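Long-range contacts in pyruvate kinase 1 (Trypanosoma brucei brucei, PDB 4KCT), which catalyses the last step of glycolysis, passing phosphate from phosphoenolpyruvate to ADP to give pyruvate and ATP, and also decarboxylates oxaloacetate: residues A[88-93]-A[125-130]; A[107-112]-A[159-164]; A[134-139]-A[151-156]; A[147-152]-A[164-169]. All blocks are in the same frame, centred on the assembly; numbering follows the deposited sequence.

In the fold
All four contacts lie in the small beta domain, the B domain of pyruvate kinases, which is inserted after barrel strand 80-84; the barrel resumes at strand 208-211. Along the chain, interactions 1 and 2 alternate their segments, interaction 3 is nested inside the loop closed by interaction 2, and interaction 4 crosses interaction 2. Interactions 2 and 4 share strand 161-166, and interactions 3 and 4 share strand 149-158. Centres of interactions 2 and 3 are about 9 Å apart, those of 1 and 4 about 16 Å. Interaction 1 brings together the ends of the sheet's two outermost strands. In this family the domain closes over the active site as a lid.

Interaction 1: residues A[88-93]-A[125-130]; sequences PEIRTG and FYIDYP
Phe125 meets Thr92 through ring atom CE1, which lies 3.9 Å from Thr92 CG2. The methyl comes in obliquely to the ring. Next along the chain, the carbonyl of Tyr126 takes the N-H of Gly93, with Gly93 N 2.8 Å from Tyr126 O. The donor sits above the carbonyl plane, 46° out of it. CA of Gly93 lies in the ring plane of Tyr126, at its edge. Ile127 faces Thr92 in a single backbone bridge. Its CG2 presses on Ile90 CG2 at 3.5 Å, closer than methyls usually sit.

Asp128 grips Arg91 twice. Its N-H bonds to Arg91 O at 3.0 Å from Asp128 N. Its carboxylate oxygen OD1 accepts from Arg91 N, also at 3.0 Å, from above the carboxylate plane. The chi1 of 67° sets CG between the backbone N and the carbonyl carbon, which brings the carboxylate to the N-H of Arg91. At Tyr129, CB packs 3.8 Å from Ile90 CG2, while the ring hydroxyl bonds to the backbone N of Asp186.

The bridge lies just beyond strands 90-91 and 124-126, the outermost of the B-domain sheet, consistent with the small barrel of this domain. Water 2 links Asp128 OD2 to Glu89 O, and water 3 links it to Thr92 O. The carboxylate therefore serves a polar, hydrated seam beside the isoleucine packing, and these bonds would probably steady its negative charge.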
loop_
_atom_site.group_PDB
_atom_site.type_symbol
_atom_site.label_atom_id
_atom_site.label_comp_id
_atom_site.label_asym_id
_atom_site.label_seq_id
_atom_site.Cartn_x
_atom_site.Cartn_y
_atom_site.Cartn_z
ATOM N N PRO A 88 -13.172 -43.505 6.260
ATOM C CA PRO A 88 -13.988 -43.908 7.398
ATOM C C PRO A 88 -15.429 -43.533 7.156
ATOM O O PRO A 88 -15.712 -42.625 6.356
ATOM C CB PRO A 88 -13.419 -43.057 8.543
ATOM C CG PRO A 88 -12.960 -41.811 7.860
ATOM C CD PRO A 88 -12.396 -42.280 6.542
ATOM N N GLU A 89 -16.357 -44.284 7.739
ATOM C CA GLU A 89 -17.756 -43.892 7.657
ATOM C C GLU A 89 -18.549 -44.357 8.864
ATOM O O GLU A 89 -18.118 -45.255 9.598
ATOM C CB GLU A 89 -18.393 -44.398 6.360
ATOM C CG GLU A 89 -18.170 -45.864 6.090
ATOM C CD GLU A 89 -18.866 -46.329 4.823
ATOM O OE1 GLU A 89 -19.017 -47.555 4.645
ATOM O OE2 GLU A 89 -19.245 -45.470 3.998
ATOM N N ILE A 90 -19.557 -43.581 9.198
ATOM C CA ILE A 90 -20.529 -43.993 10.182
ATOM C C ILE A 90 -21.816 -44.253 9.436
ATOM O O ILE A 90 -22.229 -43.452 8.586
ATOM C CB ILE A 90 -20.774 -42.887 11.224
ATOM C CG1 ILE A 90 -19.460 -42.490 11.898
ATOM C CG2 ILE A 90 -21.849 -43.321 12.224
ATOM C CD1 ILE A 90 -19.577 -41.234 12.749
ATOM N N ARG A 91 -22.434 -45.390 9.717
ATOM C CA ARG A 91 -23.682 -45.737 9.083
ATOM C C ARG A 91 -24.722 -46.180 10.091
ATOM O O ARG A 91 -24.379 -46.574 11.232
ATOM C CB ARG A 91 -23.448 -46.814 8.009
ATOM C CG ARG A 91 -22.729 -46.278 6.762
ATOM C CD ARG A 91 -22.485 -47.366 5.720
ATOM N NE ARG A 91 -21.913 -48.567 6.335
ATOM C CZ ARG A 91 -21.938 -49.791 5.795
ATOM N NH1 ARG A 91 -21.430 -50.820 6.466
ATOM N NH2 ARG A 91 -22.456 -49.988 4.585
ATOM N N THR A 92 -25.998 -46.103 9.695
ATOM C CA THR A 92 -27.080 -46.738 10.442
ATOM C C THR A 92 -26.910 -48.246 10.376
ATOM O O THR A 92 -26.187 -48.759 9.510
ATOM C CB THR A 92 -28.477 -46.372 9.861
ATOM O OG1 THR A 92 -28.670 -47.041 8.608
ATOM C CG2 THR A 92 -28.609 -44.851 9.640
ATOM N N GLY A 93 -27.678 -48.957 11.198
ATOM C CA GLY A 93 -27.944 -50.372 10.972
ATOM C C GLY A 93 -28.957 -50.624 9.863
ATOM O O GLY A 93 -29.178 -49.765 8.993
ATOM N N PHE A 125 -33.394 -47.120 16.110
ATOM C CA PHE A 125 -32.459 -47.739 15.186
ATOM C C PHE A 125 -31.009 -47.484 15.572
ATOM O O PHE A 125 -30.711 -46.650 16.442
ATOM C CB PHE A 125 -32.745 -47.317 13.724
ATOM C CG PHE A 125 -32.430 -45.872 13.423
ATOM C CD1 PHE A 125 -31.134 -45.474 13.122
ATOM C CD2 PHE A 125 -33.452 -44.919 13.379
ATOM C CE1 PHE A 125 -30.850 -44.146 12.778
ATOM C CE2 PHE A 125 -33.189 -43.601 13.022
ATOM C CZ PHE A 125 -31.878 -43.199 12.748
ATOM N N TYR A 126 -30.118 -48.235 14.949
ATOM C CA TYR A 126 -28.757 -48.367 15.406
ATOM C C TYR A 126 -27.854 -47.427 14.569
ATOM O O TYR A 126 -28.063 -47.266 13.357
ATOM C CB TYR A 126 -28.320 -49.819 15.213
ATOM C CG TYR A 126 -26.845 -50.067 15.386
ATOM C CD1 TYR A 126 -26.283 -50.141 16.656
ATOM C CD2 TYR A 126 -26.036 -50.389 14.282
ATOM C CE1 TYR A 126 -24.939 -50.422 16.825
ATOM C CE2 TYR A 126 -24.705 -50.751 14.452
ATOM C CZ TYR A 126 -24.159 -50.736 15.723
ATOM O OH TYR A 126 -22.852 -51.076 15.908
ATOM N N ILE A 127 -26.841 -46.852 15.215
ATOM C CA ILE A 127 -25.759 -46.144 14.501
ATOM C C ILE A 127 -24.425 -46.719 14.980
ATOM O O ILE A 127 -24.259 -46.972 16.177
ATOM C CB ILE A 127 -25.844 -44.620 14.774
ATOM C CG1 ILE A 127 -27.037 -44.023 14.028
ATOM C CG2 ILE A 127 -24.561 -43.908 14.355
ATOM C CD1 ILE A 127 -27.306 -42.559 14.382
ATOM N N ASP A 128 -23.541 -47.068 14.041
ATOM C CA ASP A 128 -22.385 -47.924 14.348
ATOM C C ASP A 128 -21.154 -47.140 14.830
ATOM O O ASP A 128 -20.035 -47.558 14.599
ATOM C CB ASP A 128 -22.015 -48.812 13.146
ATOM C CG ASP A 128 -21.473 -47.996 11.938
ATOM O OD1 ASP A 128 -21.188 -46.788 12.078
ATOM O OD2 ASP A 128 -21.311 -48.575 10.859
ATOM N N TYR A 129 -21.373 -46.059 15.570
ATOM C CA TYR A 129 -20.267 -45.282 16.170
ATOM C C TYR A 129 -20.395 -45.240 17.693
ATOM O O TYR A 129 -21.296 -44.599 18.202
ATOM C CB TYR A 129 -20.287 -43.837 15.620
ATOM C CG TYR A 129 -19.180 -42.974 16.140
ATOM C CD1 TYR A 129 -17.851 -43.281 15.862
ATOM C CD2 TYR A 129 -19.443 -41.906 16.999
ATOM C CE1 TYR A 129 -16.826 -42.526 16.384
ATOM C CE2 TYR A 129 -18.407 -41.129 17.525
ATOM C CZ TYR A 129 -17.113 -41.430 17.183
ATOM O OH TYR A 129 -16.080 -40.706 17.688
ATOM N N PRO A 130 -19.527 -45.993 18.421
ATOM C CA PRO A 130 -19.754 -46.265 19.852
ATOM C C PRO A 130 -19.685 -45.045 20.728
ATOM O O PRO A 130 -20.360 -44.987 21.731
ATOM C CB PRO A 130 -18.617 -47.229 20.217
ATOM C CG PRO A 130 -18.320 -47.952 18.948
ATOM C CD PRO A 130 -18.636 -47.005 17.808
HETATM O O HOH W 1 -18.444 -46.029 12.479
HETATM O O HOH W 2 -19.868 -47.798 8.968
HETATM O O HOH W 3 -23.855 -50.306 9.838
#

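Interaction 2: residues A[107-112]-A[159-164]; sequences IVCVTT and DRTLKC
Backbone hydrogen bonds carry most of the contact between Val108 and Cys164 and between Val110 and Leu162. Both are antiparallel hydrogen-bonded pairs, each with two bonds. Val110 N lies 2.8 Å from Leu162 O, and Leu162 N lies 2.9 Å from Val110 O. Cys109 with Lys163, between them, and Thr111 with Thr161, just beyond Val110, are non-hydrogen-bonded pairs.

At the end of the ladder, Arg160 O accepts two donors. Thr112 N lies 2.9 Å from Arg160 O, in the carbonyl plane. Thr111 OG1 donates from above that plane at 3.1 Å from Arg160 O, its chi1 of -176° turning the hydroxyl away from its own N. The same OG1 also bonds to the backbone N of Asp113. Thr161 lies side by side with Thr111, but its hydroxyl bonds to Asp158.

This is ordinary antiparallel beta pairing inside the B-domain sheet. Strand 107-111 stands between strands 161-166 and 124-126, with bonds to both.

Apolar contacts sort by face. On the side of Val108, Val110, Leu162 and Cys164, one methyl of Val110 does most of the touching. Its CG2 lies 3.7 Å from Cys164 SG and equally far from Leu162 CB. Helix 132-135 meets this face through Leu132, which touches Val110 and Leu162. At the start of strand 107-111, Ile107 CG2 rests 3.6 Å from Lys163 CG. The ammonium of Lys163 leads away to Ser155 OG.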
loop_
_atom_site.group_PDB
_atom_site.type_symbol
_atom_site.label_atom_id
_atom_site.label_comp_id
_atom_site.label_asym_id
_atom_site.label_seq_id
_atom_site.Cartn_x
_atom_site.Cartn_y
_atom_site.Cartn_z
ATOM N N ILE A 107 -40.537 -38.888 16.965
ATOM C CA ILE A 107 -39.520 -39.005 18.001
ATOM C C ILE A 107 -38.908 -40.400 17.890
ATOM O O ILE A 107 -39.636 -41.398 17.846
ATOM C CB ILE A 107 -40.134 -38.812 19.398
ATOM C CG1 ILE A 107 -40.703 -37.390 19.549
ATOM C CG2 ILE A 107 -39.122 -39.130 20.495
ATOM C CD1 ILE A 107 -39.659 -36.294 19.457
ATOM N N VAL A 108 -37.596 -40.457 17.677
ATOM C CA VAL A 108 -36.923 -41.727 17.399
ATOM C C VAL A 108 -35.695 -41.849 18.302
ATOM O O VAL A 108 -35.014 -40.857 18.563
ATOM C CB VAL A 108 -36.520 -41.834 15.899
ATOM C CG1 VAL A 108 -35.574 -40.707 15.511
ATOM C CG2 VAL A 108 -35.897 -43.192 15.584
ATOM N N CYS A 109 -35.509 -43.021 18.905
ATOM C CA CYS A 109 -34.319 -43.272 19.666
ATOM C C CYS A 109 -33.222 -43.824 18.759
ATOM O O CYS A 109 -33.488 -44.664 17.895
ATOM C CB CYS A 109 -34.609 -44.227 20.836
ATOM S SG CYS A 109 -35.381 -43.393 22.251
ATOM N N VAL A 110 -32.033 -43.227 18.840
ATOM C CA VAL A 110 -30.897 -43.759 18.133
ATOM C C VAL A 110 -29.939 -44.361 19.140
ATOM O O VAL A 110 -29.749 -43.818 20.228
ATOM C CB VAL A 110 -30.192 -42.691 17.256
ATOM C CG1 VAL A 110 -31.156 -42.177 16.197
ATOM C CG2 VAL A 110 -29.692 -41.530 18.113
ATOM N N THR A 111 -29.485 -45.570 18.854
ATOM C CA THR A 111 -28.709 -46.335 19.843
ATOM C C THR A 111 -27.392 -46.838 19.262
ATOM O O THR A 111 -27.281 -47.075 18.041
ATOM C CB THR A 111 -29.527 -47.525 20.404
ATOM O OG1 THR A 111 -28.781 -48.177 21.430
ATOM C CG2 THR A 111 -29.875 -48.542 19.281
ATOM N N THR A 112 -26.370 -46.944 20.116
ATOM C CA THR A 112 -25.115 -47.572 19.723
ATOM C C THR A 112 -25.050 -49.020 20.278
ATOM O O THR A 112 -24.029 -49.687 20.178
ATOM C CB THR A 112 -23.907 -46.752 20.232
ATOM O OG1 THR A 112 -23.979 -46.640 21.664
ATOM C CG2 THR A 112 -23.954 -45.345 19.636
ATOM N N ASP A 159 -26.220 -44.284 28.466
ATOM C CA ASP A 159 -24.910 -44.010 27.863
ATOM C C ASP A 159 -24.804 -44.537 26.434
ATOM O O ASP A 159 -23.843 -44.241 25.731
ATOM C CB ASP A 159 -23.749 -44.531 28.726
ATOM C CG ASP A 159 -23.792 -46.013 28.904
ATOM O OD1 ASP A 159 -24.909 -46.569 28.826
ATOM O OD2 ASP A 159 -22.721 -46.626 29.149
ATOM N N ARG A 160 -25.839 -45.225 25.968
ATOM C CA ARG A 160 -25.853 -45.687 24.582
ATOM C C ARG A 160 -27.034 -45.214 23.720
ATOM O O ARG A 160 -27.220 -45.709 22.608
ATOM C CB ARG A 160 -25.749 -47.206 24.539
ATOM C CG ARG A 160 -24.561 -47.731 25.334
ATOM C CD ARG A 160 -23.880 -48.852 24.584
ATOM N NE ARG A 160 -24.585 -50.086 24.821
ATOM C CZ ARG A 160 -24.146 -51.282 24.450
ATOM N NH1 ARG A 160 -24.833 -52.346 24.790
ATOM N NH2 ARG A 160 -23.041 -51.406 23.702
ATOM N N THR A 161 -27.837 -44.282 24.226
ATOM C CA THR A 161 -29.117 -43.976 23.568
ATOM C C THR A 161 -29.482 -42.496 23.620
ATOM O O THR A 161 -29.491 -41.877 24.688
ATOM C CB THR A 161 -30.268 -44.811 24.165
ATOM O OG1 THR A 161 -29.810 -46.150 24.380
ATOM C CG2 THR A 161 -31.494 -44.819 23.211
ATOM N N LEU A 162 -29.782 -41.942 22.457
ATOM C CA LEU A 162 -30.270 -40.583 22.352
ATOM C C LEU A 162 -31.714 -40.599 21.857
ATOM O O LEU A 162 -32.072 -41.372 20.963
ATOM C CB LEU A 162 -29.393 -39.778 21.384
ATOM C CG LEU A 162 -27.916 -39.699 21.777
ATOM C CD1 LEU A 162 -27.115 -38.999 20.682
ATOM C CD2 LEU A 162 -27.765 -38.969 23.102
ATOM N N LYS A 163 -32.540 -39.744 22.438
ATOM C CA LYS A 163 -33.862 -39.505 21.916
ATOM C C LYS A 163 -33.812 -38.284 20.994
ATOM O O LYS A 163 -33.249 -37.246 21.359
ATOM C CB LYS A 163 -34.835 -39.260 23.072
ATOM C CG LYS A 163 -36.267 -39.033 22.635
ATOM C CD LYS A 163 -37.221 -39.102 23.827
ATOM C CE LYS A 163 -37.836 -37.738 24.120
ATOM N NZ LYS A 163 -37.090 -36.986 25.174
ATOM N N CYS A 164 -34.375 -38.420 19.793
ATOM C CA CYS A 164 -34.173 -37.422 18.726
ATOM C C CYS A 164 -35.510 -36.996 18.120
ATOM O O CYS A 164 -36.488 -37.743 18.148
ATOM C CB CYS A 164 -33.274 -37.985 17.618
ATOM S SG CYS A 164 -31.593 -38.397 18.154
HETATM O O HOH W 4 -22.761 -43.753 22.723
#

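Interaction 3: residues A[134-139]-A[151-156]; sequences NAVRPG and LRVVSK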
loop_
_atom_site.group_PDB
_atom_site.type_symbol
_atom_site.label_atom_id
_atom_site.label_comp_id
_atom_site.label_asym_id
_atom_site.label_seq_id
_atom_site.Cartn_x
_atom_site.Cartn_y
_atom_site.Cartn_z
ATOM N N ASN A 134 -21.156 -39.373 23.521
ATOM C CA ASN A 134 -20.172 -38.354 23.884
ATOM C C ASN A 134 -19.991 -37.297 22.823
ATOM O O ASN A 134 -19.559 -36.206 23.118
ATOM C CB ASN A 134 -18.820 -38.986 24.198
ATOM C CG ASN A 134 -18.872 -39.857 25.418
ATOM O OD1 ASN A 134 -19.647 -39.593 26.332
ATOM N ND2 ASN A 134 -18.142 -40.965 25.391
ATOM N N ALA A 135 -20.199 -37.671 21.568
ATOM C CA ALA A 135 -19.889 -36.784 20.450
ATOM C C ALA A 135 -20.955 -35.710 20.281
ATOM O O ALA A 135 -20.643 -34.585 19.935
ATOM C CB ALA A 135 -19.738 -37.578 19.168
ATOM N N VAL A 136 -22.225 -36.094 20.409
ATOM C CA VAL A 136 -23.321 -35.162 20.158
ATOM C C VAL A 136 -24.178 -34.926 21.401
ATOM O O VAL A 136 -24.576 -35.865 22.083
ATOM C CB VAL A 136 -24.200 -35.581 18.946
ATOM C CG1 VAL A 136 -24.868 -36.906 19.198
ATOM C CG2 VAL A 136 -25.253 -34.519 18.664
ATOM N N ARG A 137 -24.476 -33.656 21.659
ATOM C CA ARG A 137 -25.146 -33.227 22.877
ATOM C C ARG A 137 -26.592 -32.818 22.547
ATOM O O ARG A 137 -26.894 -32.457 21.400
ATOM C CB ARG A 137 -24.401 -32.026 23.477
ATOM C CG ARG A 137 -23.321 -32.381 24.490
ATOM C CD ARG A 137 -22.703 -33.734 24.196
ATOM N NE ARG A 137 -21.312 -33.807 24.635
ATOM C CZ ARG A 137 -20.913 -34.382 25.766
ATOM N NH1 ARG A 137 -19.625 -34.410 26.079
ATOM N NH2 ARG A 137 -21.800 -34.941 26.581
ATOM N N PRO A 138 -27.486 -32.843 23.558
ATOM C CA PRO A 138 -28.849 -32.358 23.352
ATOM C C PRO A 138 -28.839 -30.995 22.650
ATOM O O PRO A 138 -27.990 -30.162 22.949
ATOM C CB PRO A 138 -29.382 -32.218 24.780
ATOM C CG PRO A 138 -28.637 -33.258 25.545
ATOM C CD PRO A 138 -27.254 -33.267 24.954
ATOM N N GLY A 139 -29.685 -30.840 21.633
ATOM C CA GLY A 139 -29.709 -29.614 20.834
ATOM C C GLY A 139 -28.843 -29.703 19.593
ATOM O O GLY A 139 -29.006 -28.918 18.664
ATOM N N LEU A 151 -31.970 -34.936 12.229
ATOM C CA LEU A 151 -32.552 -35.157 13.545
ATOM C C LEU A 151 -31.960 -34.143 14.493
ATOM O O LEU A 151 -30.754 -33.882 14.455
ATOM C CB LEU A 151 -32.197 -36.569 14.048
ATOM C CG LEU A 151 -32.406 -37.712 13.049
ATOM C CD1 LEU A 151 -31.712 -38.984 13.542
ATOM C CD2 LEU A 151 -33.874 -37.966 12.882
ATOM N N ARG A 152 -32.790 -33.619 15.388
ATOM C CA ARG A 152 -32.305 -32.846 16.516
ATOM C C ARG A 152 -32.271 -33.730 17.734
ATOM O O ARG A 152 -33.256 -34.395 18.047
ATOM C CB ARG A 152 -33.230 -31.654 16.785
ATOM C CG ARG A 152 -32.821 -30.835 18.009
ATOM C CD ARG A 152 -33.659 -29.564 18.138
ATOM N NE ARG A 152 -35.070 -29.806 17.835
ATOM C CZ ARG A 152 -35.986 -30.143 18.737
ATOM N NH1 ARG A 152 -37.236 -30.377 18.360
ATOM N NH2 ARG A 152 -35.656 -30.239 20.016
ATOM N N VAL A 153 -31.148 -33.738 18.436
ATOM C CA VAL A 153 -31.032 -34.558 19.631
ATOM C C VAL A 153 -31.782 -33.868 20.770
ATOM O O VAL A 153 -31.496 -32.717 21.093
ATOM C CB VAL A 153 -29.565 -34.730 20.055
ATOM C CG1 VAL A 153 -29.488 -35.493 21.376
ATOM C CG2 VAL A 153 -28.767 -35.441 18.957
ATOM N N VAL A 154 -32.772 -34.554 21.335
ATOM C CA VAL A 154 -33.595 -33.977 22.397
ATOM C C VAL A 154 -32.971 -34.239 23.755
ATOM O O VAL A 154 -32.825 -33.328 24.566
ATOM C CB VAL A 154 -35.031 -34.546 22.400
ATOM C CG1 VAL A 154 -35.847 -33.876 23.493
ATOM C CG2 VAL A 154 -35.696 -34.355 21.041
ATOM N N SER A 155 -32.616 -35.490 24.018
ATOM C CA SER A 155 -32.053 -35.840 25.317
ATOM C C SER A 155 -31.220 -37.110 25.235
ATOM O O SER A 155 -31.369 -37.913 24.307
ATOM C CB SER A 155 -33.161 -36.010 26.355
ATOM O OG SER A 155 -34.045 -37.033 25.961
ATOM N N LYS A 156 -30.315 -37.265 26.184
ATOM C CA LYS A 156 -29.596 -38.511 26.348
ATOM C C LYS A 156 -30.337 -39.426 27.320
ATOM O O LYS A 156 -30.552 -39.053 28.459
ATOM C CB LYS A 156 -28.198 -38.229 26.873
ATOM C CG LYS A 156 -27.430 -39.485 27.242
ATOM C CD LYS A 156 -25.941 -39.238 27.163
ATOM C CE LYS A 156 -25.245 -39.697 28.421
ATOM N NZ LYS A 156 -23.791 -39.425 28.305
#
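Val153 and Val136 meet tip to tip through their CG2 methyls, and the first torsion of each side chain sets this. In Val153, chi1 of 175° places CG1 anti to the backbone N and leaves CG2 beside that N. In Val136, chi1 of 63° puts CG2 anti to its own N. The two CG2 atoms, of Val136 and Val153, are 3.6 Å apart. The other Val153 branch is used as well. Its CG1 lies alongside the backbone of Pro138, 3.8 Å from Pro138 CA. Val153 is buried, and its two methyls divide the work between a side chain and a turn of main chain.

One hydrogen bond fixes the crossing. Gly139 N donates to Val153 O at 2.7 Å, and the bond is almost straight, 174° at the hydrogen. The donor is tilted a little from the carbonyl plane. Pro138 CA approaches the same oxygen, at 3.5 Å from Val153 O, in a CA-H...O contact. The proline ring also leans on the strand, with Pro138 CB 3.6 Å from Val154 O. Gly139 has a positive phi, a backbone shape that glycine takes easily.

The strand itself is irregular here. Val154 and Ser155 both face Lys163 in a classic beta bulge.

Segment 134-139 leaves helix 132-135 at Val136 and leads into strand 141-144. It packs against strand 149-158, whose residue Val153 also touches Ile142 of strand 141-144. Val136 also touches Leu162 of strand 161-166, which lies next to 149-158 in the sheet.

Interaction 4: residues A[147-152]-A[164-169]; sequences GVMTLR and CHVNNH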
loop_
_atom_site.group_PDB
_atom_site.type_symbol
_atom_site.label_atom_id
_atom_site.label_comp_id
_atom_site.label_asym_id
_atom_site.label_seq_id
_atom_site.Cartn_x
_atom_site.Cartn_y
_atom_site.Cartn_z
ATOM N N GLY A 147 -27.050 -36.052 4.564
ATOM C CA GLY A 147 -27.585 -34.769 4.995
ATOM C C GLY A 147 -29.059 -34.582 4.695
ATOM O O GLY A 147 -29.642 -33.574 5.077
ATOM N N VAL A 148 -29.671 -35.557 4.020
ATOM C CA VAL A 148 -31.045 -35.391 3.516
ATOM C C VAL A 148 -32.096 -35.388 4.623
ATOM O O VAL A 148 -33.074 -34.661 4.550
ATOM C CB VAL A 148 -31.417 -36.448 2.443
ATOM C CG1 VAL A 148 -32.906 -36.371 2.127
ATOM C CG2 VAL A 148 -30.598 -36.228 1.172
ATOM N N MET A 149 -31.925 -36.237 5.624
ATOM C CA MET A 149 -32.763 -36.155 6.801
ATOM C C MET A 149 -31.947 -35.606 7.936
ATOM O O MET A 149 -30.788 -35.987 8.115
ATOM C CB MET A 149 -33.326 -37.540 7.193
ATOM C CG MET A 149 -34.170 -37.485 8.469
ATOM S SD MET A 149 -34.965 -39.050 8.924
ATOM C CE MET A 149 -33.720 -40.186 8.459
ATOM N N THR A 150 -32.555 -34.757 8.748
ATOM C CA THR A 150 -31.877 -34.264 9.921
ATOM C C THR A 150 -32.679 -34.526 11.189
ATOM O O THR A 150 -33.910 -34.473 11.189
ATOM C CB THR A 150 -31.522 -32.767 9.809
ATOM O OG1 THR A 150 -32.686 -32.001 10.034
ATOM C CG2 THR A 150 -30.970 -32.431 8.422
ATOM N N LEU A 151 -31.970 -34.936 12.229
ATOM C CA LEU A 151 -32.552 -35.157 13.545
ATOM C C LEU A 151 -31.960 -34.143 14.493
ATOM O O LEU A 151 -30.754 -33.882 14.455
ATOM C CB LEU A 151 -32.197 -36.569 14.048
ATOM C CG LEU A 151 -32.406 -37.712 13.049
ATOM C CD1 LEU A 151 -31.712 -38.984 13.542
ATOM C CD2 LEU A 151 -33.874 -37.966 12.882
ATOM N N ARG A 152 -32.790 -33.619 15.388
ATOM C CA ARG A 152 -32.305 -32.846 16.516
ATOM C C ARG A 152 -32.271 -33.730 17.734
ATOM O O ARG A 152 -33.256 -34.395 18.047
ATOM C CB ARG A 152 -33.230 -31.654 16.785
ATOM C CG ARG A 152 -32.821 -30.835 18.009
ATOM C CD ARG A 152 -33.659 -29.564 18.138
ATOM N NE ARG A 152 -35.070 -29.806 17.835
ATOM C CZ ARG A 152 -35.986 -30.143 18.737
ATOM N NH1 ARG A 152 -37.236 -30.377 18.360
ATOM N NH2 ARG A 152 -35.656 -30.239 20.016
ATOM N N CYS A 164 -34.375 -38.420 19.793
ATOM C CA CYS A 164 -34.173 -37.422 18.726
ATOM C C CYS A 164 -35.510 -36.996 18.120
ATOM O O CYS A 164 -36.488 -37.743 18.148
ATOM C CB CYS A 164 -33.274 -37.985 17.618
ATOM S SG CYS A 164 -31.593 -38.397 18.154
ATOM N N HIS A 165 -35.524 -35.813 17.532
ATOM C CA HIS A 165 -36.716 -35.286 16.888
ATOM C C HIS A 165 -36.467 -35.231 15.409
ATOM O O HIS A 165 -35.504 -34.616 14.974
ATOM C CB HIS A 165 -36.991 -33.879 17.426
ATOM C CG HIS A 165 -38.087 -33.139 16.688
ATOM N ND1 HIS A 165 -37.866 -32.485 15.520
ATOM C CD2 HIS A 165 -39.416 -32.868 17.043
ATOM C CE1 HIS A 165 -39.003 -31.855 15.136
ATOM N NE2 HIS A 165 -39.947 -32.092 16.065
ATOM N N VAL A 166 -37.288 -35.923 14.630
ATOM C CA VAL A 166 -37.141 -35.904 13.161
ATOM C C VAL A 166 -37.591 -34.561 12.588
ATOM O O VAL A 166 -38.685 -34.082 12.911
ATOM C CB VAL A 166 -37.968 -37.023 12.511
ATOM C CG1 VAL A 166 -37.959 -36.881 10.978
ATOM C CG2 VAL A 166 -37.433 -38.385 12.941
ATOM N N ASN A 167 -36.762 -33.965 11.725
ATOM C CA ASN A 167 -37.039 -32.624 11.200
ATOM C C ASN A 167 -37.789 -32.624 9.888
ATOM O O ASN A 167 -38.484 -31.673 9.581
ATOM C CB ASN A 167 -35.764 -31.801 11.056
ATOM C CG ASN A 167 -35.201 -31.373 12.384
ATOM O OD1 ASN A 167 -33.985 -31.278 12.546
ATOM N ND2 ASN A 167 -36.059 -31.264 13.378
ATOM N N ASN A 168 -37.620 -33.667 9.089
ATOM C CA ASN A 168 -38.219 -33.668 7.759
ATOM C C ASN A 168 -38.615 -35.049 7.269
ATOM O O ASN A 168 -38.189 -36.060 7.835
ATOM C CB ASN A 168 -37.307 -32.961 6.748
ATOM C CG ASN A 168 -35.898 -33.528 6.728
ATOM O OD1 ASN A 168 -35.180 -33.493 7.729
ATOM N ND2 ASN A 168 -35.463 -33.952 5.559
ATOM N N HIS A 169 -39.507 -35.088 6.280
ATOM C CA HIS A 169 -39.960 -36.353 5.693
ATOM C C HIS A 169 -38.792 -37.048 5.049
ATOM O O HIS A 169 -38.044 -36.431 4.325
ATOM C CB HIS A 169 -41.053 -36.101 4.637
ATOM C CG HIS A 169 -42.412 -35.788 5.221
ATOM N ND1 HIS A 169 -42.877 -34.523 5.346
ATOM C CD2 HIS A 169 -43.429 -36.629 5.693
ATOM C CE1 HIS A 169 -44.128 -34.552 5.860
ATOM N NE2 HIS A 169 -44.466 -35.838 6.070
HETATM O O HOH W 5 -36.182 -29.523 15.381
#
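NH1 of Arg152 sits over one face of the His165 ring, toward its rim. It is 3.3 Å from His165 CG, and the guanidinium and ring planes are 38° apart, so this is not a flat stack. CB of His165 lies over one guanidinium face. At the guanidinium edge, in plane, water 5 accepts from Arg152 NE at 2.7 Å. The ring edge of His165 meets Asn167 ND2 in plane, without a hydrogen bond.

The amide of Asn168 is bound at both ends. Its chi1 of 54° sets CG between its backbone N and carbonyl carbon, and the amide reaches the 148-150 backbone. Its ND2 donates to Val148 O at 2.7 Å, nearly in the amide plane, and its OD1 receives Thr150 N on a lone pair at 3.1 Å. A side chain thus fills the place of a backbone partner where the strand pairing ends. Asn167 OD1 accepts a hydrogen bond from Thr150 OG1 at 2.9 Å. The sheet face away from Arg152 and His165 carries Leu151 and Val166, with Leu151 CD2 3.6 Å from Val166 CG2.

Val148 and Met149 form a classic beta bulge against Val144. The contact is the open end of the beta hairpin of strands 149-158 and 161-166. Strand 141-144 flanks it on one side and 107-111 on the other. Val148 also packs on Arg308 of the second subunit.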